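Local atomic coordinates of protein ppBat (Bacteroides thetaiotaomicron VPI-5482, PDB entry 3CNE), a protein that binds flavin derivatives such as lumichrome, riboflavin, FMN and FAD as a homodimer, and may serve as a flavin store. Residues A[55-60]-A[91-96]; A[105-110]-A[152-157]; A[112-117]-A[128-133]. One frame throughout, in Å; residues are numbered along the deposited sequence.

Contact 1 (A[55-60]-A[91-96])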
# COMPACT_ATOMS: atom_id res chain seq x y z
N ASP A 55 -9.56 -4.31 14.72
CA ASP A 55 -10.11 -5.39 15.54
C ASP A 55 -9.54 -6.71 15.03
O ASP A 55 -8.80 -6.74 14.03
CB ASP A 55 -11.63 -5.41 15.40
CG ASP A 55 -12.35 -5.92 16.64
OD1 ASP A 55 -11.74 -6.58 17.52
OD2 ASP A 55 -13.56 -5.68 16.68
N VAL A 56 -9.91 -7.79 15.71
CA VAL A 56 -9.52 -9.13 15.31
C VAL A 56 -10.74 -9.83 14.71
O VAL A 56 -11.86 -9.48 15.01
CB VAL A 56 -8.96 -9.94 16.48
CG1 VAL A 56 -7.72 -9.28 17.07
CG2 VAL A 56 -10.04 -10.19 17.59
N ILE A 57 -10.48 -10.84 13.88
CA ILE A 57 -11.52 -11.53 13.13
C ILE A 57 -12.51 -12.28 14.04
O ILE A 57 -13.67 -12.49 13.65
CB ILE A 57 -10.92 -12.49 12.05
CG1 ILE A 57 -12.04 -13.04 11.14
CG2 ILE A 57 -10.08 -13.62 12.69
CD1 ILE A 57 -11.56 -13.35 9.73
N ALA A 58 -12.04 -12.70 15.21
CA ALA A 58 -12.93 -13.38 16.20
C ALA A 58 -14.15 -12.50 16.52
O ALA A 58 -15.26 -13.01 16.68
CB ALA A 58 -12.17 -13.74 17.47
N ASN A 59 -13.94 -11.19 16.58
CA ASN A 59 -15.02 -10.25 16.92
C ASN A 59 -15.97 -9.90 15.77
O ASN A 59 -16.97 -9.19 15.97
CB ASN A 59 -14.43 -9.00 17.57
CG ASN A 59 -13.91 -9.27 18.95
OD1 ASN A 59 -14.34 -10.22 19.61
ND2 ASN A 59 -12.99 -8.43 19.41
N LEU A 60 -15.67 -10.42 14.59
CA LEU A 60 -16.53 -10.29 13.42
C LEU A 60 -17.57 -11.42 13.37
O LEU A 60 -18.64 -11.27 12.77
CB LEU A 60 -15.68 -10.26 12.13
CG LEU A 60 -16.40 -10.10 10.80
CD1 LEU A 60 -17.30 -8.84 10.80
CD2 LEU A 60 -15.41 -10.03 9.64
N VAL A 91 -9.67 -20.78 11.45
CA VAL A 91 -10.98 -21.44 11.49
C VAL A 91 -12.07 -20.37 11.41
O VAL A 91 -13.02 -20.50 10.63
CB VAL A 91 -11.13 -22.32 12.76
CG1 VAL A 91 -12.56 -22.82 12.92
CG2 VAL A 91 -10.10 -23.50 12.76
N ASP A 92 -11.91 -19.31 12.19
CA ASP A 92 -12.81 -18.16 12.09
C ASP A 92 -12.87 -17.58 10.69
O ASP A 92 -13.94 -17.27 10.21
CB ASP A 92 -12.43 -17.07 13.08
CG ASP A 92 -12.58 -17.50 14.53
OD1 ASP A 92 -13.28 -18.52 14.80
OD2 ASP A 92 -11.98 -16.83 15.40
N LEU A 93 -11.73 -17.45 10.02
CA LEU A 93 -11.71 -16.98 8.62
C LEU A 93 -12.70 -17.73 7.70
O LEU A 93 -13.45 -17.11 6.96
CB LEU A 93 -10.29 -17.10 8.03
CG LEU A 93 -10.13 -16.51 6.63
CD1 LEU A 93 -10.54 -15.04 6.60
CD2 LEU A 93 -8.70 -16.64 6.14
N MSE A 94 -12.63 -19.06 7.74
CA MSE A 94 -13.50 -19.93 6.95
C MSE A 94 -14.95 -19.70 7.30
O MSE A 94 -15.80 -19.59 6.40
CB MSE A 94 -13.14 -21.40 7.18
CG MSE A 94 -11.76 -21.78 6.66
SE MSE A 94 -11.66 -21.75 4.69
CE MSE A 94 -11.13 -19.88 4.36
N GLU A 95 -15.23 -19.63 8.59
CA GLU A 95 -16.57 -19.38 9.09
C GLU A 95 -17.11 -18.05 8.56
O GLU A 95 -18.22 -17.98 8.01
CB GLU A 95 -16.56 -19.33 10.63
CG GLU A 95 -17.96 -19.46 11.21
CD GLU A 95 -18.04 -19.20 12.71
OE1 GLU A 95 -17.23 -19.80 13.47
OE2 GLU A 95 -18.95 -18.41 13.10
N VAL A 96 -16.32 -17.00 8.72
CA VAL A 96 -16.72 -15.65 8.33
C VAL A 96 -16.92 -15.53 6.82
O VAL A 96 -17.84 -14.86 6.37
CB VAL A 96 -15.72 -14.59 8.85
CG1 VAL A 96 -15.89 -13.28 8.11
CG2 VAL A 96 -15.90 -14.39 10.39

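Contact 2 (A[105-110]-A[152-157])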
# COMPACT_ATOMS: atom_id res chain seq x y z
N LYS A 105 -23.47 -11.33 0.40
CA LYS A 105 -22.69 -10.10 0.49
C LYS A 105 -21.70 -10.00 -0.66
O LYS A 105 -21.37 -11.01 -1.27
CB LYS A 105 -21.98 -9.99 1.83
CG LYS A 105 -22.88 -10.28 3.04
CD LYS A 105 -23.80 -9.11 3.33
CE LYS A 105 -24.58 -9.29 4.61
NZ LYS A 105 -25.35 -8.03 4.83
N MSE A 106 -21.26 -8.79 -0.97
CA MSE A 106 -20.26 -8.61 -2.00
C MSE A 106 -18.89 -9.13 -1.52
O MSE A 106 -18.42 -8.75 -0.44
CB MSE A 106 -20.20 -7.13 -2.36
CG MSE A 106 -19.17 -6.75 -3.37
SE MSE A 106 -19.33 -4.82 -3.73
CE MSE A 106 -20.51 -4.31 -2.25
N MSE A 107 -18.28 -10.02 -2.31
CA MSE A 107 -17.03 -10.71 -1.97
C MSE A 107 -15.93 -10.18 -2.87
O MSE A 107 -15.99 -10.33 -4.10
CB MSE A 107 -17.13 -12.23 -2.12
CG MSE A 107 -18.35 -12.87 -1.51
SE MSE A 107 -18.52 -12.49 0.37
CE MSE A 107 -17.06 -13.60 1.07
N ILE A 108 -14.92 -9.58 -2.25
CA ILE A 108 -13.86 -8.86 -2.95
C ILE A 108 -12.50 -9.40 -2.47
O ILE A 108 -12.25 -9.56 -1.28
CB ILE A 108 -13.90 -7.33 -2.67
CG1 ILE A 108 -15.22 -6.70 -3.16
CG2 ILE A 108 -12.68 -6.63 -3.31
CD1 ILE A 108 -15.70 -5.54 -2.29
N GLY A 109 -11.61 -9.69 -3.41
CA GLY A 109 -10.29 -10.16 -3.03
C GLY A 109 -9.39 -10.29 -4.23
O GLY A 109 -9.84 -10.16 -5.37
N HIS A 110 -8.12 -10.51 -3.94
CA HIS A 110 -7.10 -10.62 -4.96
C HIS A 110 -6.08 -11.68 -4.57
O HIS A 110 -6.10 -12.18 -3.43
CB HIS A 110 -6.42 -9.26 -5.19
CG HIS A 110 -5.56 -8.81 -4.05
ND1 HIS A 110 -6.06 -8.13 -2.96
CD2 HIS A 110 -4.22 -8.92 -3.84
CE1 HIS A 110 -5.07 -7.84 -2.13
NE2 HIS A 110 -3.95 -8.31 -2.64
N GLY A 152 -21.31 -12.18 -10.50
CA GLY A 152 -22.30 -12.21 -9.43
C GLY A 152 -21.83 -11.27 -8.35
O GLY A 152 -21.58 -10.10 -8.62
N ASN A 153 -21.69 -11.79 -7.13
CA ASN A 153 -21.21 -10.99 -6.01
C ASN A 153 -19.69 -10.98 -5.84
O ASN A 153 -19.18 -10.37 -4.91
CB ASN A 153 -21.88 -11.44 -4.71
CG ASN A 153 -23.38 -11.40 -4.80
OD1 ASN A 153 -23.97 -10.45 -5.34
ND2 ASN A 153 -24.02 -12.44 -4.27
N PHE A 154 -18.98 -11.64 -6.77
CA PHE A 154 -17.54 -11.81 -6.66
C PHE A 154 -16.74 -10.84 -7.53
O PHE A 154 -16.92 -10.79 -8.73
CB PHE A 154 -17.12 -13.26 -6.97
CG PHE A 154 -17.63 -14.24 -5.98
CD1 PHE A 154 -16.89 -14.55 -4.84
CD2 PHE A 154 -18.87 -14.84 -6.16
CE1 PHE A 154 -17.39 -15.44 -3.88
CE2 PHE A 154 -19.37 -15.76 -5.21
CZ PHE A 154 -18.63 -16.05 -4.08
N PHE A 155 -15.85 -10.11 -6.88
CA PHE A 155 -14.98 -9.13 -7.53
C PHE A 155 -13.56 -9.57 -7.15
O PHE A 155 -13.10 -9.29 -6.05
CB PHE A 155 -15.26 -7.72 -6.98
CG PHE A 155 -16.64 -7.20 -7.32
CD1 PHE A 155 -16.79 -6.07 -8.14
CD2 PHE A 155 -17.79 -7.81 -6.82
CE1 PHE A 155 -18.07 -5.59 -8.48
CE2 PHE A 155 -19.07 -7.33 -7.15
CZ PHE A 155 -19.20 -6.21 -7.98
N THR A 156 -12.88 -10.27 -8.05
CA THR A 156 -11.57 -10.81 -7.72
C THR A 156 -10.54 -10.38 -8.75
O THR A 156 -10.85 -10.23 -9.94
CB THR A 156 -11.59 -12.35 -7.58
OG1 THR A 156 -11.96 -12.97 -8.82
CG2 THR A 156 -12.58 -12.77 -6.52
N ALA A 157 -9.33 -10.13 -8.27
CA ALA A 157 -8.22 -9.75 -9.13
C ALA A 157 -7.10 -10.78 -8.98
O ALA A 157 -6.92 -11.34 -7.90
CB ALA A 157 -7.73 -8.36 -8.77

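Contact 3 (A[112-117]-A[128-133])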
# COMPACT_ATOMS: atom_id res chain seq x y z
N ALA A 112 -4.48 -14.84 -3.75
CA ALA A 112 -5.11 -16.14 -3.39
C ALA A 112 -6.48 -16.00 -2.71
O ALA A 112 -7.03 -16.99 -2.23
CB ALA A 112 -4.14 -17.02 -2.52
N GLY A 113 -7.02 -14.78 -2.69
CA GLY A 113 -8.35 -14.50 -2.15
C GLY A 113 -9.44 -15.41 -2.71
O GLY A 113 -10.28 -15.92 -1.95
N ALA A 114 -9.44 -15.61 -4.03
CA ALA A 114 -10.45 -16.46 -4.67
C ALA A 114 -10.36 -17.91 -4.16
O ALA A 114 -11.37 -18.63 -4.09
CB ALA A 114 -10.28 -16.44 -6.17
N MSE A 115 -9.14 -18.32 -3.79
CA MSE A 115 -8.94 -19.67 -3.26
C MSE A 115 -9.52 -19.79 -1.86
O MSE A 115 -10.17 -20.78 -1.54
CB MSE A 115 -7.47 -20.03 -3.28
CG MSE A 115 -7.19 -21.48 -2.89
SE MSE A 115 -5.28 -21.75 -2.56
CE MSE A 115 -4.96 -20.68 -0.94
N MSE A 116 -9.29 -18.77 -1.04
CA MSE A 116 -9.89 -18.73 0.30
C MSE A 116 -11.42 -18.82 0.19
O MSE A 116 -12.07 -19.55 0.95
CB MSE A 116 -9.45 -17.46 1.04
CG MSE A 116 -7.94 -17.41 1.28
SE MSE A 116 -7.37 -18.84 2.52
CE MSE A 116 -8.06 -18.06 4.11
N PHE A 117 -11.99 -18.08 -0.76
CA PHE A 117 -13.41 -18.15 -1.06
C PHE A 117 -13.80 -19.57 -1.49
O PHE A 117 -14.76 -20.13 -0.94
CB PHE A 117 -13.81 -17.12 -2.15
CG PHE A 117 -13.64 -15.66 -1.73
CD1 PHE A 117 -13.57 -15.29 -0.39
CD2 PHE A 117 -13.60 -14.66 -2.71
CE1 PHE A 117 -13.44 -13.91 -0.03
CE2 PHE A 117 -13.47 -13.30 -2.35
CZ PHE A 117 -13.39 -12.93 -1.01
N VAL A 128 -13.66 -16.65 -11.36
CA VAL A 128 -12.78 -15.93 -10.45
C VAL A 128 -11.42 -15.74 -11.08
O VAL A 128 -10.95 -16.58 -11.85
CB VAL A 128 -12.57 -16.64 -9.08
CG1 VAL A 128 -13.85 -16.66 -8.26
CG2 VAL A 128 -11.98 -18.07 -9.26
N ALA A 129 -10.79 -14.63 -10.72
CA ALA A 129 -9.40 -14.39 -11.05
C ALA A 129 -8.60 -14.71 -9.79
O ALA A 129 -9.05 -14.45 -8.66
CB ALA A 129 -9.17 -12.97 -11.47
N VAL A 130 -7.44 -15.30 -10.01
CA VAL A 130 -6.64 -15.89 -8.95
C VAL A 130 -5.20 -15.87 -9.40
O VAL A 130 -4.92 -15.87 -10.62
CB VAL A 130 -7.14 -17.33 -8.62
CG1 VAL A 130 -6.96 -18.26 -9.80
CG2 VAL A 130 -6.45 -17.89 -7.39
N HIS A 131 -4.29 -15.81 -8.44
CA HIS A 131 -2.87 -15.87 -8.72
C HIS A 131 -2.58 -17.20 -9.43
O HIS A 131 -3.09 -18.23 -9.01
CB HIS A 131 -2.07 -15.77 -7.42
CG HIS A 131 -0.61 -15.59 -7.64
ND1 HIS A 131 0.22 -16.63 -8.02
CD2 HIS A 131 0.17 -14.49 -7.59
CE1 HIS A 131 1.45 -16.17 -8.18
NE2 HIS A 131 1.45 -14.87 -7.92
N PRO A 132 -1.77 -17.18 -10.51
CA PRO A 132 -1.46 -18.41 -11.25
C PRO A 132 -1.09 -19.61 -10.38
O PRO A 132 -1.56 -20.72 -10.63
CB PRO A 132 -0.28 -18.00 -12.14
CG PRO A 132 -0.54 -16.57 -12.41
CD PRO A 132 -1.12 -16.01 -11.13
N LEU A 133 -0.27 -19.39 -9.36
CA LEU A 133 0.15 -20.50 -8.48
C LEU A 133 -0.99 -21.06 -7.64
O LEU A 133 -0.93 -22.21 -7.18
CB LEU A 133 1.32 -20.07 -7.59
CG LEU A 133 2.64 -19.65 -8.25
CD1 LEU A 133 3.60 -19.03 -7.24
CD2 LEU A 133 3.30 -20.84 -8.97
O HOH W 1 -8.08 -14.03 -6.00

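Contact 1 (A[55-60]-A[91-96])
A short strand that runs into a 3-10 turn, residues 55-60, lies against one flank of the helix segment 91-96, and the two backbones come nearest where the CA atoms of Ala58 and Asp92 stand 6.3 Å apart. No hydrogen bond crosses between them. The turn closes on itself through Asn59 N to Val56 O and Leu60 N to Ile57 O, which brings Ile57 and Leu60 round to the helix, where Asp92, Leu93 and Val96 meet them. Ile57 meets three residues of the helix. With CG1 anti to the backbone N (chi1 -172°), its CD1 extends to Leu93 CD1 at 3.7 Å, the two side chains crossing obliquely. Behind that tip, Ile57 CG1 slides past Val96 CG2 in the opposite direction, at 4.2 Å, while the other branch, CG2, rests on CB of Asp92. In the alpha/beta sandwich of the DJ-1/PfpI family, this joins helix 88-102 to the end of the central sheet marked by strand 55-56. Leu8 of strand 4-9, the second strand in from 55-56, touches Ile57, Leu60 and Leu93, so the apolar layer continues directly onto the sheet. Leu60 meets Val96 at about a right angle, its CD2 branch 3.6 Å from Val96 CG1. Phe35 and Phe67 also touch Leu60. Beside Ala58, the carboxylate of Asp92 lies alongside the turn, its OD2 3.7 Å from Ala58 CB without a hydrogen bond, while OD1 forms a salt bridge with Lys61, just after Leu60. At the far side, Asn59 ND2 reaches across the turn to Asp55 OD1 at 2.9 Å, on the syn side and 17° out of the carboxylate plane. The same oxygen accepts a weak bond from the adjacent Val56 N.

Contact 2 (A[105-110]-A[152-157])
In the central sheet, strand 106-110, which leads into the turn carrying the zinc ligand Cys111, pairs with the neighbouring parallel strand 154-157. Their axes run 4.6 Å apart and 7° from parallel. Four backbone bonds join them: Met107 N to Asn153 O (2.8 Å), Phe155 N to Met107 O (2.8 Å), Gly109 N to Phe155 O (3.1 Å) and Ala157 N to Gly109 O (2.9 Å). On one face, Met107 and Phe154 lie side by side and point the same way, with Met107 CB 3.6 Å from Phe154 CD1. On the other, selenomethionine Met106 makes a Met-aromatic contact: a chain extended as far as SE (chi1 177°, chi2 178°) carries that atom over one face of the Phe155 ring, 4.6 Å from its centroid and offset toward the rim. Helix 167-174 covers this face through Val170, which touches Ile108 and Phe155. Farther along, the CB atoms of His110 and Ala157 pack 3.9 Å apart, while the imidazole turns off to hydrogen-bond Tyr21 OH through ND1 and Glu160 OE1 through NE2. With both ring nitrogens engaged, the rotation of His110 is probably fixed close to the zinc site.

Contact 3 (A[112-117]-A[128-133])
Ala114, in the first turn of helix 113-119, packs against Val128 and Val130, where the chain leaves strand 127-129. The helix follows the sharp turn around Cys111, whose Gly-x-Cys-x-Gly pattern is consistent with the nucleophile elbow of the DJ-1/PfpI family; in this protein Cys111 binds zinc. Apolar contact centres on one methyl group. Ala114 CB sits 3.7 Å from Val128 CB and touches both of that valine's methyl carbons, CG2 more closely than CG1; chi1 of -68° sets CG1 anti to the carbonyl carbon and CG2 between it and the backbone N, with both branches turned to Ala114 CB. Val130 adds its CB at 4.1 Å, so the methyl is met by valines on both sides of Ala129. Ala129 itself turns its own CB away but brings its carbonyl inward, with O 3.4 Å from Ala114 CB. Polar contact is indirect, since no hydrogen bond passes straight from segment to segment. Instead a water accepts from Ala114 N at 2.9 Å and lies 2.9 Å from Ala129 O, a possible acceptor for one of its protons. Ala112 fills the N-cap position, and its O receives Met116 N at 3.1 Å. Beyond Val130, the backbone of His131 is hydrogen-bonded to that of Cys111. The His131 ring is held in turn by Leu133 N, which donates to ND1 at 3.1 Å, tilted 16° from the ring plane.

Overall arrangement
Contacts 2 and 3 flank the zinc-bearing turn at Cys111; contact 1 lies farther off at the edge of the same sheet, about 6 Å from contact 2 between nearest atoms, without touching it. Helix 88-102 is followed by strand 106-110, and contact 3 is nested in the loop contact 2 closes. Contacts 2 and 3, centres 11 Å apart, share a probable hydrogen bond from Ala129 N to Thr156 OG1 (2.8 Å) and Phe117 packing on Met107. Met94 CE, 3.6 Å from Met116 O, links contacts 1 and 3. The side chains of Ala112 and His110 lie about 4 Å and 6 Å from zinc. Glu160, hydrogen-bonded to His110, directly precedes Asn161, which with Trp164 binds riboflavin shared between the subunits.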